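Local coordinates for putative flavoprotein (Bacteroides eggerthii, PDB 4ICI), which probably works as an electron-transfer or redox flavoprotein of the flavodoxin family, holding a flavin mononucleotide cofactor, at residues G25-A30 with V121-S126; S66-D71 with P96-L101; M74-K79 with I106-E111. One frame throughout, in Å; residues are numbered along the deposited sequence.

How the interactions relate
Interactions 1 and 2 build two sides of the flavin mononucleotide site, and interaction 3 lies farther out. In interaction 1 the start of helix 26-38 and the end of strand 119-125 hold the phosphate and ribityl chain; in interaction 2 the loop 96-101 binds the flavin ring. The centres of interactions 1 and 2 are about 16 Å apart, yet they touch, with Thr125 O 2.9 Å from Ile97 N in a probable hydrogen bond. Interaction 3, centred about 13 Å from interaction 2, meets it where Glu68 packs on Met74 and Pro76. Interactions 1 and 3 are about 7 Å apart at their nearest atoms. Along the chain, interactions 2 and 3 both fall inside the loop closed by interaction 1.

Interaction 1: G25-A30 with V121-S126; sequences GTTARA and VPFATS. With FMN (flavin mononucleotide), chain B.
Thr125 OG1 sits between two oxygens, 2.8 Å from Thr27 OG1 and 2.7 Å from O4' of the flavin mononucleotide ribityl chain. With chi1 at 70°, this hydroxyl lies between the backbone N and the carbonyl carbon, while the methyl group turns to helix 26-38 and packs on Ala30, with Thr125 CG2 3.8 Å from Ala30 CB. The hydroxyl thus joins ligand and helix; the methyl branch packs on the helix alone. Thr27 continues the polar chain: its OG1 donates to FMN O2P at 2.8 Å, and its backbone N donates to the same oxygen. Thr26 treats the neighbouring phosphate oxygen in the same way, with both the backbone N and OG1 of Thr26 bonded to FMN O1P at 2.8 Å. In either residue OG1 stands beside the backbone N, and this pairs hydroxyl and amide on one acceptor. The Thr26 methyl group faces the strand, with CG2 3.7 Å from Thr125 OG1. Deeper in the protein the contact turns apolar, as Phe123 CE2 comes within 4.3 Å of Thr27 CG2 and near the carbonyl carbon of Ala30; strands 16-20 and 90-96 also line this ring. The short axes of helix and strand approach to 7.9 Å and make an angle of 130°. Gly25 is the N-cap residue, with a phi of 96° that glycine readily adopts, and Ser22, Ala23 and Thr24 in the preceding loop also bond the cofactor. Two amides at the first turn of the helix, together with two hydroxyls, meet the phosphate, so the positive end of the helix dipole is likely to add to the binding of the anion, as in other flavodoxin-like proteins, while Thr125 ties the ribityl chain to the same hydroxyl network.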
loop_
_atom_site.group_PDB
_atom_site.type_symbol
_atom_site.label_atom_id
_atom_site.label_comp_id
_atom_site.label_asym_id
_atom_site.label_seq_id
_atom_site.Cartn_x
_atom_site.Cartn_y
_atom_site.Cartn_z
ATOM N N GLY A 25 -12.567 -1.630 -2.373
ATOM C CA GLY A 25 -12.406 -3.045 -2.660
ATOM C C GLY A 25 -11.431 -3.416 -3.764
ATOM O O GLY A 25 -11.025 -4.566 -3.855
ATOM N N THR A 26 -11.094 -2.463 -4.643
ATOM C CA THR A 26 -10.287 -2.776 -5.831
ATOM C C THR A 26 -8.882 -3.243 -5.422
ATOM O O THR A 26 -8.368 -4.243 -5.909
ATOM C CB THR A 26 -10.169 -1.572 -6.779
ATOM O OG1 THR A 26 -11.457 -0.989 -6.988
ATOM C CG2 THR A 26 -9.565 -1.967 -8.127
ATOM N N THR A 27 -8.266 -2.495 -4.520
ATOM C CA THR A 27 -6.941 -2.851 -4.028
ATOM C C THR A 27 -6.991 -4.102 -3.176
ATOM O O THR A 27 -6.033 -4.889 -3.177
ATOM C CB THR A 27 -6.309 -1.675 -3.261
ATOM O OG1 THR A 27 -6.436 -0.504 -4.075
ATOM C CG2 THR A 27 -4.834 -1.920 -2.975
ATOM N N ALA A 28 -8.079 -4.311 -2.438
ATOM C CA ALA A 28 -8.220 -5.550 -1.669
ATOM C C ALA A 28 -8.159 -6.776 -2.601
ATOM O O ALA A 28 -7.557 -7.802 -2.273
ATOM C CB ALA A 28 -9.521 -5.542 -0.872
ATOM N N ARG A 29 -8.814 -6.670 -3.760
ATOM C CA ARG A 29 -8.814 -7.789 -4.692
ATOM C C ARG A 29 -7.422 -8.031 -5.257
ATOM O O ARG A 29 -6.991 -9.195 -5.374
ATOM C CB ARG A 29 -9.845 -7.556 -5.797
ATOM C CG ARG A 29 -11.293 -7.686 -5.293
ATOM C CD ARG A 29 -12.377 -7.695 -6.400
ATOM N NE ARG A 29 -12.286 -6.591 -7.367
ATOM C CZ ARG A 29 -12.821 -5.373 -7.227
ATOM N NH1 ARG A 29 -13.501 -5.027 -6.129
ATOM N NH2 ARG A 29 -12.661 -4.475 -8.208
ATOM N N ALA A 30 -6.696 -6.952 -5.572
ATOM C CA ALA A 30 -5.308 -7.075 -6.014
ATOM C C ALA A 30 -4.450 -7.724 -4.920
ATOM O O ALA A 30 -3.643 -8.625 -5.176
ATOM C CB ALA A 30 -4.746 -5.702 -6.404
ATOM N N VAL A 121 7.865 -3.279 -0.555
ATOM C CA VAL A 121 7.515 -3.249 -1.980
ATOM C C VAL A 121 6.098 -2.677 -2.132
ATOM O O VAL A 121 5.159 -3.252 -1.611
ATOM C CB VAL A 121 7.569 -4.646 -2.620
ATOM C CG1 VAL A 121 7.467 -4.498 -4.158
ATOM C CG2 VAL A 121 8.807 -5.458 -2.181
ATOM N N PRO A 122 5.957 -1.526 -2.806
ATOM C CA PRO A 122 4.600 -0.996 -2.981
ATOM C C PRO A 122 3.857 -1.707 -4.108
ATOM O O PRO A 122 4.463 -2.242 -5.021
ATOM C CB PRO A 122 4.847 0.477 -3.342
ATOM C CG PRO A 122 6.162 0.447 -4.099
ATOM C CD PRO A 122 6.959 -0.690 -3.487
ATOM N N PHE A 123 2.544 -1.653 -4.055
ATOM C CA PHE A 123 1.699 -2.003 -5.180
ATOM C C PHE A 123 0.456 -1.160 -5.137
ATOM O O PHE A 123 0.130 -0.574 -4.101
ATOM C CB PHE A 123 1.394 -3.518 -5.219
ATOM C CG PHE A 123 0.499 -4.029 -4.108
ATOM C CD1 PHE A 123 1.026 -4.370 -2.881
ATOM C CD2 PHE A 123 -0.849 -4.238 -4.330
ATOM C CE1 PHE A 123 0.223 -4.882 -1.861
ATOM C CE2 PHE A 123 -1.648 -4.774 -3.342
ATOM C CZ PHE A 123 -1.103 -5.096 -2.111
ATOM N N ALA A 124 -0.271 -1.091 -6.250
ATOM C CA ALA A 124 -1.395 -0.163 -6.310
ATOM C C ALA A 124 -2.431 -0.576 -7.311
ATOM O O ALA A 124 -2.170 -1.406 -8.191
ATOM C CB ALA A 124 -0.886 1.274 -6.628
ATOM N N THR A 125 -3.609 0.006 -7.149
ATOM C CA THR A 125 -4.603 0.070 -8.212
ATOM C C THR A 125 -4.932 1.528 -8.490
ATOM O O THR A 125 -4.665 2.404 -7.668
ATOM C CB THR A 125 -5.886 -0.744 -7.899
ATOM O OG1 THR A 125 -6.643 -0.140 -6.859
ATOM C CG2 THR A 125 -5.570 -2.211 -7.561
ATOM N N SER A 126 -5.482 1.811 -9.677
ATOM C CA SER A 126 -5.739 3.194 -10.092
ATOM C C SER A 126 -6.753 3.219 -11.206
ATOM O O SER A 126 -7.090 2.175 -11.801
ATOM C CB SER A 126 -4.476 3.874 -10.592
ATOM O OG SER A 126 -4.137 3.420 -11.895
HETATM N N1 FMN B . -6.873 7.171 -10.182
HETATM C C2 FMN B . -5.812 7.554 -10.965
HETATM O O2 FMN B . -5.548 6.901 -11.972
HETATM N N3 FMN B . -5.069 8.673 -10.616
HETATM C C4 FMN B . -5.371 9.465 -9.521
HETATM O O4 FMN B . -4.600 10.411 -9.275
HETATM C C4A FMN B . -6.479 9.094 -8.741
HETATM N N5 FMN B . -6.859 9.874 -7.627
HETATM C C5A FMN B . -7.947 9.434 -6.861
HETATM C C6 FMN B . -8.323 10.169 -5.728
HETATM C C7 FMN B . -9.374 9.760 -4.946
HETATM C C7M FMN B . -9.733 10.528 -3.709
HETATM C C8 FMN B . -10.076 8.607 -5.255
HETATM C C8M FMN B . -11.245 8.174 -4.401
HETATM C C9 FMN B . -9.718 7.879 -6.382
HETATM C C9A FMN B . -8.634 8.268 -7.193
HETATM N N10 FMN B . -8.257 7.528 -8.325
HETATM C C10 FMN B . -7.188 7.937 -9.085
HETATM C "C1'" FMN B . -8.977 6.247 -8.659
HETATM C "C2'" FMN B . -8.446 5.119 -7.729
HETATM O "O2'" FMN B . -7.043 5.015 -7.695
HETATM C "C3'" FMN B . -8.932 3.730 -8.190
HETATM O "O3'" FMN B . -10.371 3.761 -8.451
HETATM C "C4'" FMN B . -8.538 2.574 -7.221
HETATM O "O4'" FMN B . -8.652 1.377 -7.951
HETATM C "C5'" FMN B . -9.549 2.514 -6.014
HETATM O "O5'" FMN B . -9.096 1.456 -5.210
HETATM P P FMN B . -9.928 0.897 -3.962
HETATM O O1P FMN B . -11.220 0.330 -4.573
HETATM O O2P FMN B . -9.097 -0.050 -3.239
HETATM O O3P FMN B . -10.261 2.039 -2.996
#

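Interaction 2: S66-D71 with P96-L101; sequences SVEMND and PIWWDL. With FMN (flavin mononucleotide), chain B; EDO (1,2-ethanediol), chain F.
Met69, a selenomethionine, carries the apolar side of this contact, reaching from helix 64-70 to three residues of the loop 96-101. Met69 CG lies 3.8 Å from Trp99 CD1, and bends at chi2 (-36°) and chi3 (-66°) carry SE to the edge of Trp98 and CE to Leu101. SE lies in the plane of the Trp98 ring, 3.9 Å from Trp98 CE3, a Met-aromatic contact of the edge kind. Met69 CE is 3.5 Å from Leu101 CB, slightly tighter than usual carbon contact. Glu68 OE1 also lies in the Trp98 plane at the ring edge, 3.6 Å from Trp98 CZ3, while Glu68 OE2 is hydrogen-bonded to Tyr51 OH. Polar links between the segments run through solvent: one water donates to Ser66 OG at 2.8 Å and accepts from Trp99 NE1 at 3.0 Å, lying in the plane of the indole at its edge. A 1,2-ethanediol molecule, probably from crystallisation, lies over the centre of one face of the Trp99 ring, and its O1 donates to Asn70 OD1. Toward the flavin, the loop works mainly through its backbone. Residues Trp98 to Leu101 form a type I' turn, closed by hydrogen bonds between the main chains of Trp98 and Leu101 in both directions; it presents Trp99 N to FMN N5 at 2.9 Å and Asp100 N to FMN O4 at 3.0 Å. Ile97 O accepts from the ribityl O2'. The Trp98 side chain carries the dimethylbenzene end, with FMN C7M above one face near the rim, while Tyr51 meets the same indole edge-to-face. As in flavodoxins, the loop after strand 90-96 lines the isoalloxazine and sets an aromatic residue against it.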
loop_
_atom_site.group_PDB
_atom_site.type_symbol
_atom_site.label_atom_id
_atom_site.label_comp_id
_atom_site.label_asym_id
_atom_site.label_seq_id
_atom_site.Cartn_x
_atom_site.Cartn_y
_atom_site.Cartn_z
ATOM N N SER A 66 -9.778 15.095 -0.096
ATOM C CA SER A 66 -9.112 16.289 -0.621
ATOM C C SER A 66 -8.281 16.979 0.445
ATOM O O SER A 66 -7.157 17.396 0.193
ATOM C CB SER A 66 -10.131 17.273 -1.183
ATOM O OG SER A 66 -10.724 16.754 -2.344
ATOM N N VAL A 67 -8.850 17.107 1.638
ATOM C CA VAL A 67 -8.170 17.739 2.778
ATOM C C VAL A 67 -6.913 16.946 3.142
ATOM O O VAL A 67 -5.843 17.505 3.337
ATOM C CB VAL A 67 -9.140 17.881 3.963
ATOM C CG1 VAL A 67 -8.398 18.253 5.277
ATOM C CG2 VAL A 67 -10.252 18.876 3.584
ATOM N N GLU A 68 -7.026 15.619 3.136
ATOM C CA GLU A 68 -5.876 14.729 3.397
ATOM C C GLU A 68 -4.780 14.934 2.418
ATOM O O GLU A 68 -3.609 15.012 2.763
ATOM C CB GLU A 68 -6.210 13.257 3.226
ATOM C CG GLU A 68 -6.855 12.639 4.360
ATOM C CD GLU A 68 -6.935 11.147 4.170
ATOM O OE1 GLU A 68 -6.228 10.595 3.281
ATOM O OE2 GLU A 68 -7.694 10.528 4.911
HETATM N N MSE A 69 -5.145 14.953 1.149
HETATM C CA MSE A 69 -4.135 14.995 0.137
HETATM C C MSE A 69 -3.451 16.376 0.116
HETATM O O MSE A 69 -2.275 16.476 -0.221
HETATM C CB MSE A 69 -4.732 14.484 -1.169
HETATM C CG MSE A 69 -5.139 12.925 -1.110
HETATM SE SE MSE A 69 -4.045 11.662 -0.108
HETATM C CE MSE A 69 -2.443 11.682 -1.103
ATOM N N ASN A 70 -4.122 17.426 0.595
ATOM C CA ASN A 70 -3.511 18.739 0.746
ATOM C C ASN A 70 -2.637 18.932 1.985
ATOM O O ASN A 70 -1.945 19.946 2.107
ATOM C CB ASN A 70 -4.603 19.821 0.660
ATOM C CG ASN A 70 -5.061 20.052 -0.776
ATOM O OD1 ASN A 70 -4.229 20.102 -1.689
ATOM N ND2 ASN A 70 -6.363 20.212 -0.986
ATOM N N ASP A 71 -2.625 17.960 2.885
ATOM C CA ASP A 71 -1.879 18.023 4.126
ATOM C C ASP A 71 -0.944 16.817 4.248
ATOM O O ASP A 71 -1.324 15.765 4.761
ATOM C CB ASP A 71 -2.810 18.097 5.349
ATOM C CG ASP A 71 -2.050 18.211 6.665
ATOM O OD1 ASP A 71 -0.787 18.227 6.628
ATOM O OD2 ASP A 71 -2.729 18.294 7.735
ATOM N N PRO A 96 -4.806 2.314 -3.222
ATOM C CA PRO A 96 -5.299 3.020 -4.392
ATOM C C PRO A 96 -4.473 4.286 -4.608
ATOM O O PRO A 96 -4.040 4.913 -3.635
ATOM C CB PRO A 96 -6.715 3.396 -3.992
ATOM C CG PRO A 96 -6.652 3.573 -2.492
ATOM C CD PRO A 96 -5.643 2.543 -2.037
ATOM N N ILE A 97 -4.243 4.671 -5.847
ATOM C CA ILE A 97 -3.599 5.957 -6.166
ATOM C C ILE A 97 -4.598 7.077 -5.932
ATOM O O ILE A 97 -5.673 7.048 -6.505
ATOM C CB ILE A 97 -3.164 6.036 -7.645
ATOM C CG1 ILE A 97 -2.129 4.958 -8.000
ATOM C CG2 ILE A 97 -2.642 7.461 -8.005
ATOM C CD1 ILE A 97 -0.877 4.939 -7.103
ATOM N N TRP A 98 -4.275 8.032 -5.066
ATOM C CA TRP A 98 -5.080 9.222 -4.811
ATOM C C TRP A 98 -4.240 10.457 -5.150
ATOM O O TRP A 98 -3.213 10.700 -4.529
ATOM C CB TRP A 98 -5.519 9.310 -3.355
ATOM C CG TRP A 98 -6.599 8.392 -2.928
ATOM C CD1 TRP A 98 -7.191 7.378 -3.649
ATOM C CD2 TRP A 98 -7.180 8.329 -1.619
ATOM N NE1 TRP A 98 -8.131 6.727 -2.873
ATOM C CE2 TRP A 98 -8.132 7.289 -1.628
ATOM C CE3 TRP A 98 -7.000 9.063 -0.442
ATOM C CZ2 TRP A 98 -8.909 6.967 -0.522
ATOM C CZ3 TRP A 98 -7.782 8.728 0.647
ATOM C CH2 TRP A 98 -8.725 7.683 0.599
ATOM N N TRP A 99 -4.675 11.208 -6.172
ATOM C CA TRP A 99 -3.936 12.379 -6.628
ATOM C C TRP A 99 -2.442 12.059 -6.865
ATOM O O TRP A 99 -1.549 12.814 -6.489
ATOM C CB TRP A 99 -4.115 13.516 -5.623
ATOM C CG TRP A 99 -5.538 13.964 -5.497
ATOM C CD1 TRP A 99 -6.475 13.552 -4.564
ATOM C CD2 TRP A 99 -6.228 14.865 -6.382
ATOM N NE1 TRP A 99 -7.678 14.160 -4.822
ATOM C CE2 TRP A 99 -7.553 14.969 -5.920
ATOM C CE3 TRP A 99 -5.845 15.595 -7.503
ATOM C CZ2 TRP A 99 -8.509 15.770 -6.551
ATOM C CZ3 TRP A 99 -6.796 16.403 -8.138
ATOM C CH2 TRP A 99 -8.112 16.481 -7.656
ATOM N N ASP A 100 -2.200 10.931 -7.531
ATOM C CA ASP A 100 -0.855 10.455 -7.902
ATOM C C ASP A 100 0.044 10.133 -6.705
ATOM O O ASP A 100 1.274 10.081 -6.852
ATOM C CB ASP A 100 -0.170 11.464 -8.854
ATOM C CG ASP A 100 0.706 10.803 -9.917
ATOM O OD1 ASP A 100 0.702 9.547 -10.073
ATOM O OD2 ASP A 100 1.432 11.600 -10.564
ATOM N N LEU A 101 -0.575 9.895 -5.548
ATOM C CA LEU A 101 0.140 9.612 -4.316
ATOM C C LEU A 101 -0.462 8.413 -3.587
ATOM O O LEU A 101 -1.577 7.991 -3.869
ATOM C CB LEU A 101 0.080 10.828 -3.367
ATOM C CG LEU A 101 0.793 12.098 -3.817
ATOM C CD1 LEU A 101 0.308 13.281 -2.940
ATOM C CD2 LEU A 101 2.321 11.920 -3.786
HETATM N N1 FMN B . -6.873 7.171 -10.182
HETATM C C2 FMN B . -5.812 7.554 -10.965
HETATM O O2 FMN B . -5.548 6.901 -11.972
HETATM N N3 FMN B . -5.069 8.673 -10.616
HETATM C C4 FMN B . -5.371 9.465 -9.521
HETATM O O4 FMN B . -4.600 10.411 -9.275
HETATM C C4A FMN B . -6.479 9.094 -8.741
HETATM N N5 FMN B . -6.859 9.874 -7.627
HETATM C C5A FMN B . -7.947 9.434 -6.861
HETATM C C6 FMN B . -8.323 10.169 -5.728
HETATM C C7 FMN B . -9.374 9.760 -4.946
HETATM C C7M FMN B . -9.733 10.528 -3.709
HETATM C C8 FMN B . -10.076 8.607 -5.255
HETATM C C8M FMN B . -11.245 8.174 -4.401
HETATM C C9 FMN B . -9.718 7.879 -6.382
HETATM C C9A FMN B . -8.634 8.268 -7.193
HETATM N N10 FMN B . -8.257 7.528 -8.325
HETATM C C10 FMN B . -7.188 7.937 -9.085
HETATM C "C1'" FMN B . -8.977 6.247 -8.659
HETATM C "C2'" FMN B . -8.446 5.119 -7.729
HETATM O "O2'" FMN B . -7.043 5.015 -7.695
HETATM C "C3'" FMN B . -8.932 3.730 -8.190
HETATM O "O3'" FMN B . -10.371 3.761 -8.451
HETATM C "C4'" FMN B . -8.538 2.574 -7.221
HETATM O "O4'" FMN B . -8.652 1.377 -7.951
HETATM C "C5'" FMN B . -9.549 2.514 -6.014
HETATM O "O5'" FMN B . -9.096 1.456 -5.210
HETATM P P FMN B . -9.928 0.897 -3.962
HETATM O O1P FMN B . -11.220 0.330 -4.573
HETATM O O2P FMN B . -9.097 -0.050 -3.239
HETATM O O3P FMN B . -10.261 2.039 -2.996
HETATM C C1 EDO F . -4.785 18.205 -4.039
HETATM O O1 EDO F . -3.925 17.768 -2.985
HETATM C C2 EDO F . -6.016 17.350 -4.011
HETATM O O2 EDO F . -7.029 18.050 -3.281
HETATM O O HOH W 1 -10.155 14.101 -3.209
#

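Interaction 3: M74-K79 with I106-E111; sequences MRPAIK and INTFIE
Arg75 reaches over helix 104-112 and takes Glu111 side-on in a bidentate salt bridge. NE of Arg75 bonds to Glu111 OE1 at 2.9 Å in a nearly straight line (165°), and NH2 of Arg75 to Glu111 OE2, also at 2.9 Å. OE1 lies in the guanidinium plane yet is itself met from above the carboxylate plane, because the two flat groups are turned 58° to each other. One face of the guanidinium rests on Asn107, whose CB lies 3.4 Å above the guanidinium plane, over its centre, with the amide stacked close by. Thr108, next along the helix, donates from OG1 to Pro76 O at 2.8 Å; its OG1 stands beside its own backbone N (chi1 -48°), facing the loop. Ile78 packs beside it, its CD1 3.7 Å from Thr108 CG2 and 3.9 Å from Phe109 CB.

A second shell holds these groups in place. NH1 of Arg75 turns back on its own chain, donating to Met74 O at 2.8 Å and also to Pro72 O, which limits rotation of the guanidinium. Tyr142 OH is hydrogen-bonded to both Glu111 OE2 and Asn107 ND2, thereby tethering two of the helix residues that Arg75 touches. Phe109 and Ile106 pack on strand 90-96 beneath. The contact therefore fastens the long loop before strand 90-96 to the outer side of helix 104-112, the helix of the beta-alpha-beta crossover to strand 119-125 in the parallel flavodoxin-like sheet.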
loop_
_atom_site.group_PDB
_atom_site.type_symbol
_atom_site.label_atom_id
_atom_site.label_comp_id
_atom_site.label_asym_id
_atom_site.label_seq_id
_atom_site.Cartn_x
_atom_site.Cartn_y
_atom_site.Cartn_z
HETATM N N MSE A 74 -0.795 14.886 7.622
HETATM C CA MSE A 74 -1.938 14.207 8.200
HETATM C C MSE A 74 -1.681 12.697 8.236
HETATM O O MSE A 74 -1.058 12.106 7.326
HETATM C CB MSE A 74 -3.216 14.517 7.458
HETATM C CG MSE A 74 -4.427 14.083 8.265
HETATM SE SE MSE A 74 -6.021 14.571 7.338
HETATM C CE MSE A 74 -5.658 16.337 6.899
ATOM N N ARG A 75 -2.147 12.081 9.330
ATOM C CA ARG A 75 -1.948 10.669 9.613
ATOM C C ARG A 75 -3.270 10.023 10.041
ATOM O O ARG A 75 -3.558 9.873 11.226
ATOM C CB ARG A 75 -0.850 10.444 10.655
ATOM C CG ARG A 75 0.522 10.959 10.198
ATOM C CD ARG A 75 1.092 10.137 9.076
ATOM N NE ARG A 75 2.425 10.576 8.673
ATOM C CZ ARG A 75 2.684 11.456 7.697
ATOM N NH1 ARG A 75 1.712 12.013 6.993
ATOM N NH2 ARG A 75 3.951 11.742 7.406
ATOM N N PRO A 76 -4.084 9.665 9.041
ATOM C CA PRO A 76 -5.367 9.038 9.360
ATOM C C PRO A 76 -5.174 7.841 10.257
ATOM O O PRO A 76 -4.298 7.021 10.032
ATOM C CB PRO A 76 -5.912 8.665 7.977
ATOM C CG PRO A 76 -5.304 9.656 7.023
ATOM C CD PRO A 76 -3.886 9.790 7.580
ATOM N N ALA A 77 -5.995 7.761 11.295
ATOM C CA ALA A 77 -5.827 6.766 12.333
ATOM C C ALA A 77 -6.176 5.363 11.830
ATOM O O ALA A 77 -7.121 5.161 11.033
ATOM C CB ALA A 77 -6.696 7.121 13.534
ATOM N N ILE A 78 -5.385 4.398 12.288
ATOM C CA ILE A 78 -5.562 2.975 11.981
ATOM C C ILE A 78 -6.207 2.294 13.199
ATOM O O ILE A 78 -5.798 2.533 14.337
ATOM C CB ILE A 78 -4.222 2.304 11.594
ATOM C CG1 ILE A 78 -3.720 2.847 10.243
ATOM C CG2 ILE A 78 -4.348 0.761 11.570
ATOM C CD1 ILE A 78 -2.243 2.483 9.901
ATOM N N LYS A 79 -7.171 1.417 12.961
ATOM C CA LYS A 79 -7.834 0.680 14.042
ATOM C C LYS A 79 -6.892 -0.125 14.897
ATOM O O LYS A 79 -6.847 0.024 16.134
ATOM C CB LYS A 79 -8.853 -0.296 13.475
ATOM C CG LYS A 79 -10.205 0.262 13.306
ATOM C CD LYS A 79 -11.234 -0.841 13.206
ATOM C CE LYS A 79 -12.508 -0.291 12.650
ATOM N NZ LYS A 79 -13.645 -1.277 12.700
ATOM N N ILE A 106 -1.277 5.269 4.482
ATOM C CA ILE A 106 -0.067 4.495 4.227
ATOM C C ILE A 106 1.110 5.050 5.051
ATOM O O ILE A 106 1.899 4.284 5.606
ATOM C CB ILE A 106 0.256 4.428 2.720
ATOM C CG1 ILE A 106 -0.863 3.671 1.975
ATOM C CG2 ILE A 106 1.611 3.755 2.501
ATOM C CD1 ILE A 106 -1.230 2.241 2.517
ATOM N N ASN A 107 1.197 6.368 5.147
ATOM C CA ASN A 107 2.185 6.982 6.027
ATOM C C ASN A 107 1.930 6.587 7.495
ATOM O O ASN A 107 2.862 6.289 8.252
ATOM C CB ASN A 107 2.195 8.507 5.887
ATOM C CG ASN A 107 2.444 8.968 4.460
ATOM O OD1 ASN A 107 1.509 9.072 3.651
ATOM N ND2 ASN A 107 3.709 9.242 4.136
ATOM N N THR A 108 0.656 6.584 7.921
ATOM C CA THR A 108 0.359 6.138 9.290
ATOM C C THR A 108 0.858 4.704 9.516
ATOM O O THR A 108 1.495 4.412 10.542
ATOM C CB THR A 108 -1.137 6.190 9.602
ATOM O OG1 THR A 108 -1.636 7.462 9.176
ATOM C CG2 THR A 108 -1.408 5.926 11.084
ATOM N N PHE A 109 0.629 3.833 8.537
ATOM C CA PHE A 109 1.085 2.466 8.627
ATOM C C PHE A 109 2.611 2.360 8.757
ATOM O O PHE A 109 3.140 1.696 9.682
ATOM C CB PHE A 109 0.627 1.647 7.409
ATOM C CG PHE A 109 1.263 0.290 7.357
ATOM C CD1 PHE A 109 0.894 -0.698 8.254
ATOM C CD2 PHE A 109 2.250 -0.003 6.395
ATOM C CE1 PHE A 109 1.507 -1.942 8.228
ATOM C CE2 PHE A 109 2.854 -1.241 6.398
ATOM C CZ PHE A 109 2.483 -2.191 7.304
ATOM N N ILE A 110 3.320 3.021 7.843
ATOM C CA ILE A 110 4.786 2.928 7.804
ATOM C C ILE A 110 5.378 3.472 9.109
ATOM O O ILE A 110 6.311 2.890 9.657
ATOM C CB ILE A 110 5.352 3.652 6.582
ATOM C CG1 ILE A 110 5.005 2.883 5.304
ATOM C CG2 ILE A 110 6.894 3.856 6.690
ATOM C CD1 ILE A 110 5.196 3.695 4.046
ATOM N N GLU A 111 4.834 4.588 9.595
ATOM C CA GLU A 111 5.393 5.229 10.774
ATOM C C GLU A 111 5.068 4.503 12.087
ATOM O O GLU A 111 5.738 4.701 13.126
ATOM C CB GLU A 111 4.971 6.699 10.811
ATOM C CG GLU A 111 5.594 7.483 9.698
ATOM C CD GLU A 111 5.124 8.908 9.580
ATOM O OE1 GLU A 111 4.389 9.390 10.492
ATOM O OE2 GLU A 111 5.510 9.543 8.568
#